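Hypothetical 33.3 KDA protein IN ade3-ser2 intergenic region (Saccharomyces cerevisiae, PDB 1ODF) is probably an ATP-dependent kinase whose substrate is not yet known, close in structure to bacterial pantothenate kinase. Local coordinates at residues L9-E14 with L271-D276; Y67-D72 with I157-F162; N166-G171 with Y252-N257. All blocks are in the same frame, centred on the assembly; numbering follows the deposited sequence.

Contacts 1 and 2 both reach the central mixed sheet of a P-loop kinase fold, their centres about 18 Å apart. Contact 2 pairs edge strand 65-69 with its parallel neighbour 155-160; contact 1 lays the N-terminal helix 8-24 against strand 269-275, next to the opposite edge strand 281-287. Contact 3, its centre about 20 Å from that of contact 2 and about 24 Å from that of contact 1, joins the loop after strand 155-160 to helix 249-262. Contacts 2 and 3 touch where W161 packs on Y252. Along the chain, contact 1 encloses contacts 2 and 3, which follow in series. Contact 2 lies beside the predicted ATP-binding loop, whereas contacts 1 and 3 are packing farther out.

Contact 1: L9-E14 with L271-D276; sequences LDYTIE and LTLGID
Y11 and T12 of helix 8-24 rest on L271 and L273 of strand 269-275, a helix-on-sheet packing at the mixed sheet of this P-loop kinase fold. The segments run nearly antiparallel, at 172°, and their axes come within 9.8 Å. The tight part is made by the two leucines, whose CB atoms point toward the helix from alternate positions of the strand. L271 presses one methyl onto the helix backbone, CD2 lying 3.7 Å from Y11 O and 3.8 Å from T12 CA. L273 divides its branches: CD2 meets Y11 CB at 3.9 Å, while CD1 approaches T12 OG1. That hydroxyl is already hydrogen-bonded to V8 O one turn earlier, so its polar demand is met within the helix and it can lie beside methyl groups. T12 also leans on I51 of helix 44-59, and the leucines are backed by T284 of strand 281-287.

The outer side is looser. Y11 starts toward the strand, but with CG anti to its carbonyl carbon (chi1 -74°) the ring leads away, into a partly exposed position; the Y11 side chain also touches T284 and K6, and a bound glycerol lies nearby. E14, about one turn after Y11, makes a salt bridge with K6. At the inner side, T12 OG1 stands 4.1 Å from both L271 CD2 and L273 CD1.

Contact 2: Y67-D72 with I157-F162; sequences YASIDD and ILEGWF
With its CG anti to the backbone N (chi1 176°), Y67 lays its ring beside I157, while E159, whose CG sits between its backbone N and carbonyl carbon (chi1 71°) and whose chain bends at chi2, turns its carboxylate toward S69. These residues belong to parallel neighbouring strands of the P-loop kinase sheet. Y67 CD2 meets I157 CG2 at 3.6 Å, and Y67 OH, hydrogen-bonded to S48 OG of helix 44-59, passes 3.4 Å from E159 CG. The backbone ladder runs from A68 N to I157 O, from E159 N to A68 O and, straightest of the three at 167°, from I70 N to E159 O at 2.9 Å. On the other face, L158 CD1 packs against A68 CB.

At the end of the strand, S69 OG accepts from D71 N in an ST turn and gives a weak bond to E159 OE1, 3.1 Å away. S69 N donates to D72 OD2 from above the carboxylate plane, and D72 is further paired with K130. I70 CG2 lies 3.7 Å from G160 CA, where a side chain would clash, and I70 CG1 meets F162 CZ. A water links D71 OD2 to W161 NE1. E159 also touches K44 and makes a weak bond to S45, both in the predicted ATP-binding loop, with a sulfate nearby; its carboxylate thus probably couples the strand ends to the nucleotide-phosphate site.

Contact 3: N166-G171 with Y252-N257; sequences NPILQG and YKLYLN
Y255 and L254 of helix 249-262 receive N166, P167 and I168 of the loop between strand 155-160 and helix 182-195, in a partly buried loop-on-helix packing toward the periphery of the fold. The Y255 ring lies obliquely beside the loop backbone, its CD2 3.1 Å from N166 O and its CE2 4.2 Å from P167 CA. I168 enters with its CG1 arm anti to the carbonyl carbon (chi1 -57°), which brings CD1 to 3.9 Å from L254 CD2 and CG1 to 4.2 Å from Y255 CE2. L254 in turn sets its CB over the centre of one face of the Y255 ring. A water completes the polar side, accepting from N166 N and donating to Y255 O. At the far end of the ring, Y255 OH is hydrogen-bonded to N186 OD1, the same oxygen that takes I168 N. Exchanging Y255 for alanine would probably open a gap beside I168 and the N166 carbonyl and leave N186 without one of its partners. The Y255 side chain lies about 11 Å from that of P39 in the predicted ATP-binding loop, which Y252 reaches through Q40. This is peripheral loop-to-helix packing in a P-loop kinase fold.

Contact 1: L9-E14 with L271-D276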
loop_
_atom_site.group_PDB
_atom_site.type_symbol
_atom_site.label_atom_id
_atom_site.label_comp_id
_atom_site.label_asym_id
_atom_site.label_seq_id
_atom_site.Cartn_x
_atom_site.Cartn_y
_atom_site.Cartn_z
ATOM N N LEU A 9 10.947 9.442 9.172
ATOM C CA LEU A 9 10.101 10.630 9.130
ATOM C C LEU A 9 10.915 11.853 8.697
ATOM O O LEU A 9 10.482 12.641 7.853
ATOM C CB LEU A 9 9.516 10.898 10.514
ATOM C CG LEU A 9 8.059 11.357 10.653
ATOM C CD1 LEU A 9 7.947 12.151 11.955
ATOM C CD2 LEU A 9 7.611 12.217 9.487
ATOM N N ASP A 10 12.088 12.009 9.304
ATOM C CA ASP A 10 12.977 13.118 9.001
ATOM C C ASP A 10 13.295 13.159 7.509
ATOM O O ASP A 10 13.206 14.209 6.870
ATOM C CB ASP A 10 14.274 12.969 9.798
ATOM C CG ASP A 10 14.077 13.189 11.291
ATOM O OD1 ASP A 10 14.987 12.816 12.059
ATOM O OD2 ASP A 10 13.027 13.742 11.698
ATOM N N TYR A 11 13.664 12.008 6.959
ATOM C CA TYR A 11 13.992 11.931 5.550
ATOM C C TYR A 11 12.770 12.169 4.679
ATOM O O TYR A 11 12.841 12.872 3.670
ATOM C CB TYR A 11 14.597 10.571 5.217
ATOM C CG TYR A 11 16.015 10.411 5.705
ATOM C CD1 TYR A 11 16.319 9.560 6.767
ATOM C CD2 TYR A 11 17.056 11.118 5.105
ATOM C CE1 TYR A 11 17.624 9.414 7.218
ATOM C CE2 TYR A 11 18.364 10.981 5.546
ATOM C CZ TYR A 11 18.642 10.128 6.602
ATOM O OH TYR A 11 19.942 9.990 7.038
ATOM N N THR A 12 11.648 11.583 5.074
ATOM C CA THR A 12 10.422 11.726 4.308
ATOM C C THR A 12 9.939 13.181 4.219
ATOM O O THR A 12 9.581 13.646 3.136
ATOM C CB THR A 12 9.315 10.833 4.891
ATOM O OG1 THR A 12 9.750 9.463 4.871
ATOM C CG2 THR A 12 8.044 10.963 4.068
ATOM N N ILE A 13 9.944 13.887 5.350
ATOM C CA ILE A 13 9.516 15.281 5.406
ATOM C C ILE A 13 10.471 16.138 4.586
ATOM O O ILE A 13 10.058 17.052 3.876
ATOM C CB ILE A 13 9.502 15.808 6.866
ATOM C CG1 ILE A 13 8.366 15.144 7.650
ATOM C CG2 ILE A 13 9.357 17.334 6.879
ATOM C CD1 ILE A 13 8.264 15.607 9.092
ATOM N N GLU A 14 11.756 15.835 4.706
ATOM C CA GLU A 14 12.797 16.536 3.980
ATOM C C GLU A 14 12.490 16.431 2.480
ATOM O O GLU A 14 12.417 17.437 1.767
ATOM C CB GLU A 14 14.135 15.879 4.317
ATOM C CG GLU A 14 15.324 16.287 3.474
ATOM C CD GLU A 14 16.596 15.576 3.919
ATOM O OE1 GLU A 14 17.013 15.785 5.085
ATOM O OE2 GLU A 14 17.171 14.807 3.114
ATOM N N LEU A 271 11.713 8.441 -3.174
ATOM C CA LEU A 271 12.642 8.375 -2.062
ATOM C C LEU A 271 12.658 6.926 -1.585
ATOM O O LEU A 271 11.609 6.375 -1.248
ATOM C CB LEU A 271 12.188 9.284 -0.915
ATOM C CG LEU A 271 12.878 9.063 0.446
ATOM C CD1 LEU A 271 14.332 9.467 0.359
ATOM C CD2 LEU A 271 12.170 9.881 1.531
ATOM N N THR A 272 13.834 6.305 -1.578
ATOM C CA THR A 272 13.946 4.927 -1.111
ATOM C C THR A 272 14.739 4.909 0.196
ATOM O O THR A 272 15.821 5.496 0.298
ATOM C CB THR A 272 14.645 3.996 -2.149
ATOM O OG1 THR A 272 13.879 3.949 -3.363
ATOM C CG2 THR A 272 14.765 2.582 -1.591
ATOM N N LEU A 273 14.178 4.242 1.199
ATOM C CA LEU A 273 14.804 4.144 2.508
ATOM C C LEU A 273 15.057 2.693 2.879
ATOM O O LEU A 273 14.141 1.861 2.838
ATOM C CB LEU A 273 13.908 4.767 3.581
ATOM C CG LEU A 273 13.456 6.223 3.480
ATOM C CD1 LEU A 273 12.606 6.550 4.692
ATOM C CD2 LEU A 273 14.653 7.148 3.416
ATOM N N GLY A 274 16.302 2.396 3.234
ATOM C CA GLY A 274 16.649 1.048 3.638
ATOM C C GLY A 274 16.688 1.016 5.151
ATOM O O GLY A 274 17.414 1.797 5.759
ATOM N N ILE A 275 15.907 0.132 5.767
ATOM C CA ILE A 275 15.886 0.055 7.227
ATOM C C ILE A 275 16.183 -1.346 7.733
ATOM O O ILE A 275 15.929 -2.332 7.043
ATOM C CB ILE A 275 14.528 0.501 7.805
ATOM C CG1 ILE A 275 13.459 -0.560 7.522
ATOM C CG2 ILE A 275 14.129 1.833 7.204
ATOM C CD1 ILE A 275 12.111 -0.259 8.160
ATOM N N ASP A 276 16.716 -1.417 8.951
ATOM C CA ASP A 276 17.072 -2.688 9.578
ATOM C C ASP A 276 15.999 -3.179 10.549
ATOM O O ASP A 276 14.969 -2.524 10.735
ATOM C CB ASP A 276 18.405 -2.545 10.319
ATOM C CG ASP A 276 18.327 -1.576 11.500
ATOM O OD1 ASP A 276 19.399 -1.231 12.050
ATOM O OD2 ASP A 276 17.209 -1.163 11.886
#

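Contact 2: Y67-D72 with I157-F162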
loop_
_atom_site.group_PDB
_atom_site.type_symbol
_atom_site.label_atom_id
_atom_site.label_comp_id
_atom_site.label_asym_id
_atom_site.label_seq_id
_atom_site.Cartn_x
_atom_site.Cartn_y
_atom_site.Cartn_z
ATOM N N TYR A 67 -6.483 10.896 2.109
ATOM C CA TYR A 67 -5.659 9.792 2.580
ATOM C C TYR A 67 -6.435 8.490 2.558
ATOM O O TYR A 67 -7.635 8.460 2.835
ATOM C CB TYR A 67 -5.167 10.062 4.010
ATOM C CG TYR A 67 -4.377 8.918 4.615
ATOM C CD1 TYR A 67 -5.013 7.744 5.049
ATOM C CD2 TYR A 67 -2.989 8.984 4.706
ATOM C CE1 TYR A 67 -4.283 6.664 5.546
ATOM C CE2 TYR A 67 -2.245 7.916 5.206
ATOM C CZ TYR A 67 -2.895 6.758 5.621
ATOM O OH TYR A 67 -2.150 5.708 6.109
ATOM N N ALA A 68 -5.740 7.410 2.227
ATOM C CA ALA A 68 -6.364 6.104 2.213
ATOM C C ALA A 68 -5.324 4.993 2.233
ATOM O O ALA A 68 -4.212 5.151 1.735
ATOM C CB ALA A 68 -7.259 5.954 0.977
ATOM N N SER A 69 -5.689 3.885 2.863
ATOM C CA SER A 69 -4.849 2.700 2.884
ATOM C C SER A 69 -5.503 1.859 1.802
ATOM O O SER A 69 -6.726 1.882 1.654
ATOM C CB SER A 69 -4.955 1.963 4.217
ATOM O OG SER A 69 -4.663 0.583 4.041
ATOM N N ILE A 70 -4.715 1.139 1.023
ATOM C CA ILE A 70 -5.315 0.312 -0.011
ATOM C C ILE A 70 -6.319 -0.669 0.615
ATOM O O ILE A 70 -7.305 -1.045 -0.019
ATOM C CB ILE A 70 -4.231 -0.470 -0.815
ATOM C CG1 ILE A 70 -4.886 -1.271 -1.945
ATOM C CG2 ILE A 70 -3.439 -1.380 0.113
ATOM C CD1 ILE A 70 -5.540 -0.411 -3.022
ATOM N N ASP A 71 -6.096 -1.061 1.865
ATOM C CA ASP A 71 -7.011 -2.001 2.509
ATOM C C ASP A 71 -8.387 -1.412 2.820
ATOM O O ASP A 71 -9.330 -2.142 3.129
ATOM C CB ASP A 71 -6.363 -2.590 3.752
ATOM C CG ASP A 71 -5.259 -3.570 3.406
ATOM O OD1 ASP A 71 -4.437 -3.885 4.292
ATOM O OD2 ASP A 71 -5.218 -4.034 2.241
ATOM N N ASP A 72 -8.502 -0.092 2.717
ATOM C CA ASP A 72 -9.776 0.573 2.921
ATOM C C ASP A 72 -10.717 0.063 1.826
ATOM O O ASP A 72 -11.942 0.127 1.962
ATOM C CB ASP A 72 -9.639 2.089 2.749
ATOM C CG ASP A 72 -8.945 2.761 3.912
ATOM O OD1 ASP A 72 -8.670 2.085 4.928
ATOM O OD2 ASP A 72 -8.688 3.983 3.806
ATOM N N ILE A 157 -2.905 10.783 -0.685
ATOM C CA ILE A 157 -1.968 9.853 -0.085
ATOM C C ILE A 157 -2.557 8.453 -0.041
ATOM O O ILE A 157 -3.613 8.239 0.548
ATOM C CB ILE A 157 -1.618 10.305 1.358
ATOM C CG1 ILE A 157 -1.054 11.727 1.322
ATOM C CG2 ILE A 157 -0.622 9.347 1.995
ATOM C CD1 ILE A 157 -0.725 12.291 2.687
ATOM N N LEU A 158 -1.881 7.508 -0.685
ATOM C CA LEU A 158 -2.321 6.117 -0.687
ATOM C C LEU A 158 -1.143 5.269 -0.188
ATOM O O LEU A 158 0.014 5.535 -0.541
ATOM C CB LEU A 158 -2.740 5.674 -2.094
ATOM C CG LEU A 158 -3.276 4.238 -2.212
ATOM C CD1 LEU A 158 -4.593 4.108 -1.437
ATOM C CD2 LEU A 158 -3.471 3.882 -3.674
ATOM N N GLU A 159 -1.433 4.264 0.636
ATOM C CA GLU A 159 -0.380 3.415 1.181
ATOM C C GLU A 159 -0.769 1.946 1.251
ATOM O O GLU A 159 -1.921 1.608 1.520
ATOM C CB GLU A 159 0.017 3.903 2.574
ATOM C CG GLU A 159 -1.026 3.644 3.653
ATOM C CD GLU A 159 -0.935 2.243 4.258
ATOM O OE1 GLU A 159 -1.915 1.831 4.910
ATOM O OE2 GLU A 159 0.104 1.556 4.096
ATOM N N GLY A 160 0.219 1.085 1.005
ATOM C CA GLY A 160 0.023 -0.353 1.040
ATOM C C GLY A 160 1.373 -1.055 1.031
ATOM O O GLY A 160 2.397 -0.457 0.678
ATOM N N TRP A 161 1.378 -2.331 1.412
ATOM C CA TRP A 161 2.611 -3.110 1.462
ATOM C C TRP A 161 3.069 -3.592 0.084
ATOM O O TRP A 161 4.218 -4.003 -0.069
ATOM C CB TRP A 161 2.455 -4.321 2.406
ATOM C CG TRP A 161 1.439 -5.306 1.936
ATOM C CD1 TRP A 161 0.094 -5.282 2.180
ATOM C CD2 TRP A 161 1.662 -6.394 1.035
ATOM N NE1 TRP A 161 -0.536 -6.287 1.476
ATOM C CE2 TRP A 161 0.405 -6.981 0.763
ATOM C CE3 TRP A 161 2.804 -6.928 0.421
ATOM C CZ2 TRP A 161 0.259 -8.068 -0.097
ATOM C CZ3 TRP A 161 2.657 -8.006 -0.428
ATOM C CH2 TRP A 161 1.393 -8.564 -0.681
ATOM N N PHE A 162 2.183 -3.544 -0.911
ATOM C CA PHE A 162 2.533 -3.989 -2.261
ATOM C C PHE A 162 2.380 -2.921 -3.361
ATOM O O PHE A 162 2.402 -3.239 -4.553
ATOM C CB PHE A 162 1.705 -5.224 -2.631
ATOM C CG PHE A 162 0.230 -4.947 -2.775
ATOM C CD1 PHE A 162 -0.320 -4.646 -4.026
ATOM C CD2 PHE A 162 -0.610 -4.987 -1.666
ATOM C CE1 PHE A 162 -1.690 -4.391 -4.170
ATOM C CE2 PHE A 162 -1.990 -4.732 -1.795
ATOM C CZ PHE A 162 -2.531 -4.434 -3.052
HETATM O O HOH W 1 -3.330 -6.112 1.341
#

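Contact 3: N166-G171 with Y252-N257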
loop_
_atom_site.group_PDB
_atom_site.type_symbol
_atom_site.label_atom_id
_atom_site.label_comp_id
_atom_site.label_asym_id
_atom_site.label_seq_id
_atom_site.Cartn_x
_atom_site.Cartn_y
_atom_site.Cartn_z
ATOM N N ASN A 166 4.806 -4.796 -9.886
ATOM C CA ASN A 166 4.266 -4.945 -11.232
ATOM C C ASN A 166 4.174 -6.401 -11.670
ATOM O O ASN A 166 5.074 -7.208 -11.416
ATOM C CB ASN A 166 5.099 -4.147 -12.244
ATOM C CG ASN A 166 5.000 -2.634 -12.019
ATOM O OD1 ASN A 166 3.910 -2.079 -11.924
ATOM N ND2 ASN A 166 6.143 -1.973 -11.939
ATOM N N PRO A 167 3.072 -6.749 -12.340
ATOM C CA PRO A 167 2.851 -8.113 -12.817
ATOM C C PRO A 167 3.895 -8.608 -13.797
ATOM O O PRO A 167 4.461 -7.833 -14.577
ATOM C CB PRO A 167 1.456 -8.038 -13.440
ATOM C CG PRO A 167 1.346 -6.600 -13.871
ATOM C CD PRO A 167 1.942 -5.874 -12.697
ATOM N N ILE A 168 4.177 -9.907 -13.720
ATOM C CA ILE A 168 5.109 -10.538 -14.640
ATOM C C ILE A 168 4.296 -10.594 -15.924
ATOM O O ILE A 168 3.159 -11.066 -15.918
ATOM C CB ILE A 168 5.447 -11.971 -14.208
ATOM C CG1 ILE A 168 6.009 -11.967 -12.779
ATOM C CG2 ILE A 168 6.441 -12.578 -15.191
ATOM C CD1 ILE A 168 7.219 -11.056 -12.596
ATOM N N LEU A 169 4.855 -10.102 -17.019
ATOM C CA LEU A 169 4.115 -10.078 -18.270
ATOM C C LEU A 169 4.530 -11.124 -19.286
ATOM O O LEU A 169 3.689 -11.686 -19.987
ATOM C CB LEU A 169 4.232 -8.697 -18.905
ATOM C CG LEU A 169 3.645 -7.581 -18.043
ATOM C CD1 LEU A 169 3.867 -6.232 -18.729
ATOM C CD2 LEU A 169 2.159 -7.853 -17.805
ATOM N N GLN A 170 5.825 -11.394 -19.355
ATOM C CA GLN A 170 6.333 -12.341 -20.326
ATOM C C GLN A 170 6.952 -13.588 -19.713
ATOM O O GLN A 170 7.510 -13.538 -18.623
ATOM C CB GLN A 170 7.366 -11.646 -21.207
ATOM C CG GLN A 170 7.799 -12.485 -22.381
ATOM C CD GLN A 170 9.286 -12.346 -22.700
ATOM O OE1 GLN A 170 10.143 -12.910 -22.005
ATOM N NE2 GLN A 170 9.596 -11.591 -23.755
ATOM N N GLY A 171 6.850 -14.699 -20.444
ATOM C CA GLY A 171 7.401 -15.966 -20.000
ATOM C C GLY A 171 6.978 -16.378 -18.605
ATOM O O GLY A 171 7.780 -16.942 -17.858
ATOM N N TYR A 252 6.629 -11.078 -2.129
ATOM C CA TYR A 252 7.868 -10.372 -1.827
ATOM C C TYR A 252 9.004 -10.885 -2.700
ATOM O O TYR A 252 9.689 -10.102 -3.360
ATOM C CB TYR A 252 8.233 -10.541 -0.340
ATOM C CG TYR A 252 7.422 -9.672 0.598
ATOM C CD1 TYR A 252 6.833 -10.205 1.749
ATOM C CD2 TYR A 252 7.228 -8.315 0.328
ATOM C CE1 TYR A 252 6.064 -9.402 2.601
ATOM C CE2 TYR A 252 6.462 -7.507 1.176
ATOM C CZ TYR A 252 5.883 -8.054 2.305
ATOM O OH TYR A 252 5.103 -7.254 3.121
ATOM N N LYS A 253 9.186 -12.203 -2.705
ATOM C CA LYS A 253 10.242 -12.832 -3.488
ATOM C C LYS A 253 10.118 -12.550 -4.984
ATOM O O LYS A 253 11.121 -12.402 -5.676
ATOM C CB LYS A 253 10.238 -14.349 -3.274
ATOM C CG LYS A 253 10.474 -14.791 -1.846
ATOM C CD LYS A 253 10.484 -16.315 -1.747
ATOM C CE LYS A 253 10.799 -16.776 -0.327
ATOM N NZ LYS A 253 10.965 -18.267 -0.227
ATOM N N LEU A 254 8.889 -12.488 -5.481
ATOM C CA LEU A 254 8.673 -12.238 -6.896
ATOM C C LEU A 254 8.838 -10.781 -7.352
ATOM O O LEU A 254 9.521 -10.524 -8.337
ATOM C CB LEU A 254 7.275 -12.705 -7.308
ATOM C CG LEU A 254 7.154 -13.660 -8.504
ATOM C CD1 LEU A 254 5.746 -13.562 -9.065
ATOM C CD2 LEU A 254 8.177 -13.318 -9.576
ATOM N N TYR A 255 8.237 -9.837 -6.622
ATOM C CA TYR A 255 8.250 -8.428 -7.029
ATOM C C TYR A 255 9.119 -7.400 -6.318
ATOM O O TYR A 255 9.488 -6.395 -6.923
ATOM C CB TYR A 255 6.821 -7.879 -6.999
ATOM C CG TYR A 255 5.761 -8.805 -7.552
ATOM C CD1 TYR A 255 4.832 -9.419 -6.709
ATOM C CD2 TYR A 255 5.654 -9.028 -8.923
ATOM C CE1 TYR A 255 3.812 -10.228 -7.225
ATOM C CE2 TYR A 255 4.642 -9.829 -9.452
ATOM C CZ TYR A 255 3.725 -10.425 -8.601
ATOM O OH TYR A 255 2.718 -11.196 -9.134
ATOM N N LEU A 256 9.436 -7.624 -5.049
ATOM C CA LEU A 256 10.199 -6.635 -4.290
ATOM C C LEU A 256 11.479 -6.114 -4.932
ATOM O O LEU A 256 11.752 -4.915 -4.901
ATOM C CB LEU A 256 10.515 -7.154 -2.882
ATOM C CG LEU A 256 11.095 -6.072 -1.951
ATOM C CD1 LEU A 256 10.059 -4.951 -1.754
ATOM C CD2 LEU A 256 11.484 -6.673 -0.607
ATOM N N ASN A 257 12.261 -7.004 -5.524
ATOM C CA ASN A 257 13.518 -6.595 -6.137
ATOM C C ASN A 257 13.354 -5.599 -7.302
ATOM O O ASN A 257 13.884 -4.491 -7.248
ATOM C CB ASN A 257 14.286 -7.833 -6.598
ATOM C CG ASN A 257 15.679 -7.502 -7.084
ATOM O OD1 ASN A 257 16.087 -6.339 -7.104
ATOM N ND2 ASN A 257 16.417 -8.522 -7.479
HETATM O O HOH W 2 7.531 -5.502 -9.211
#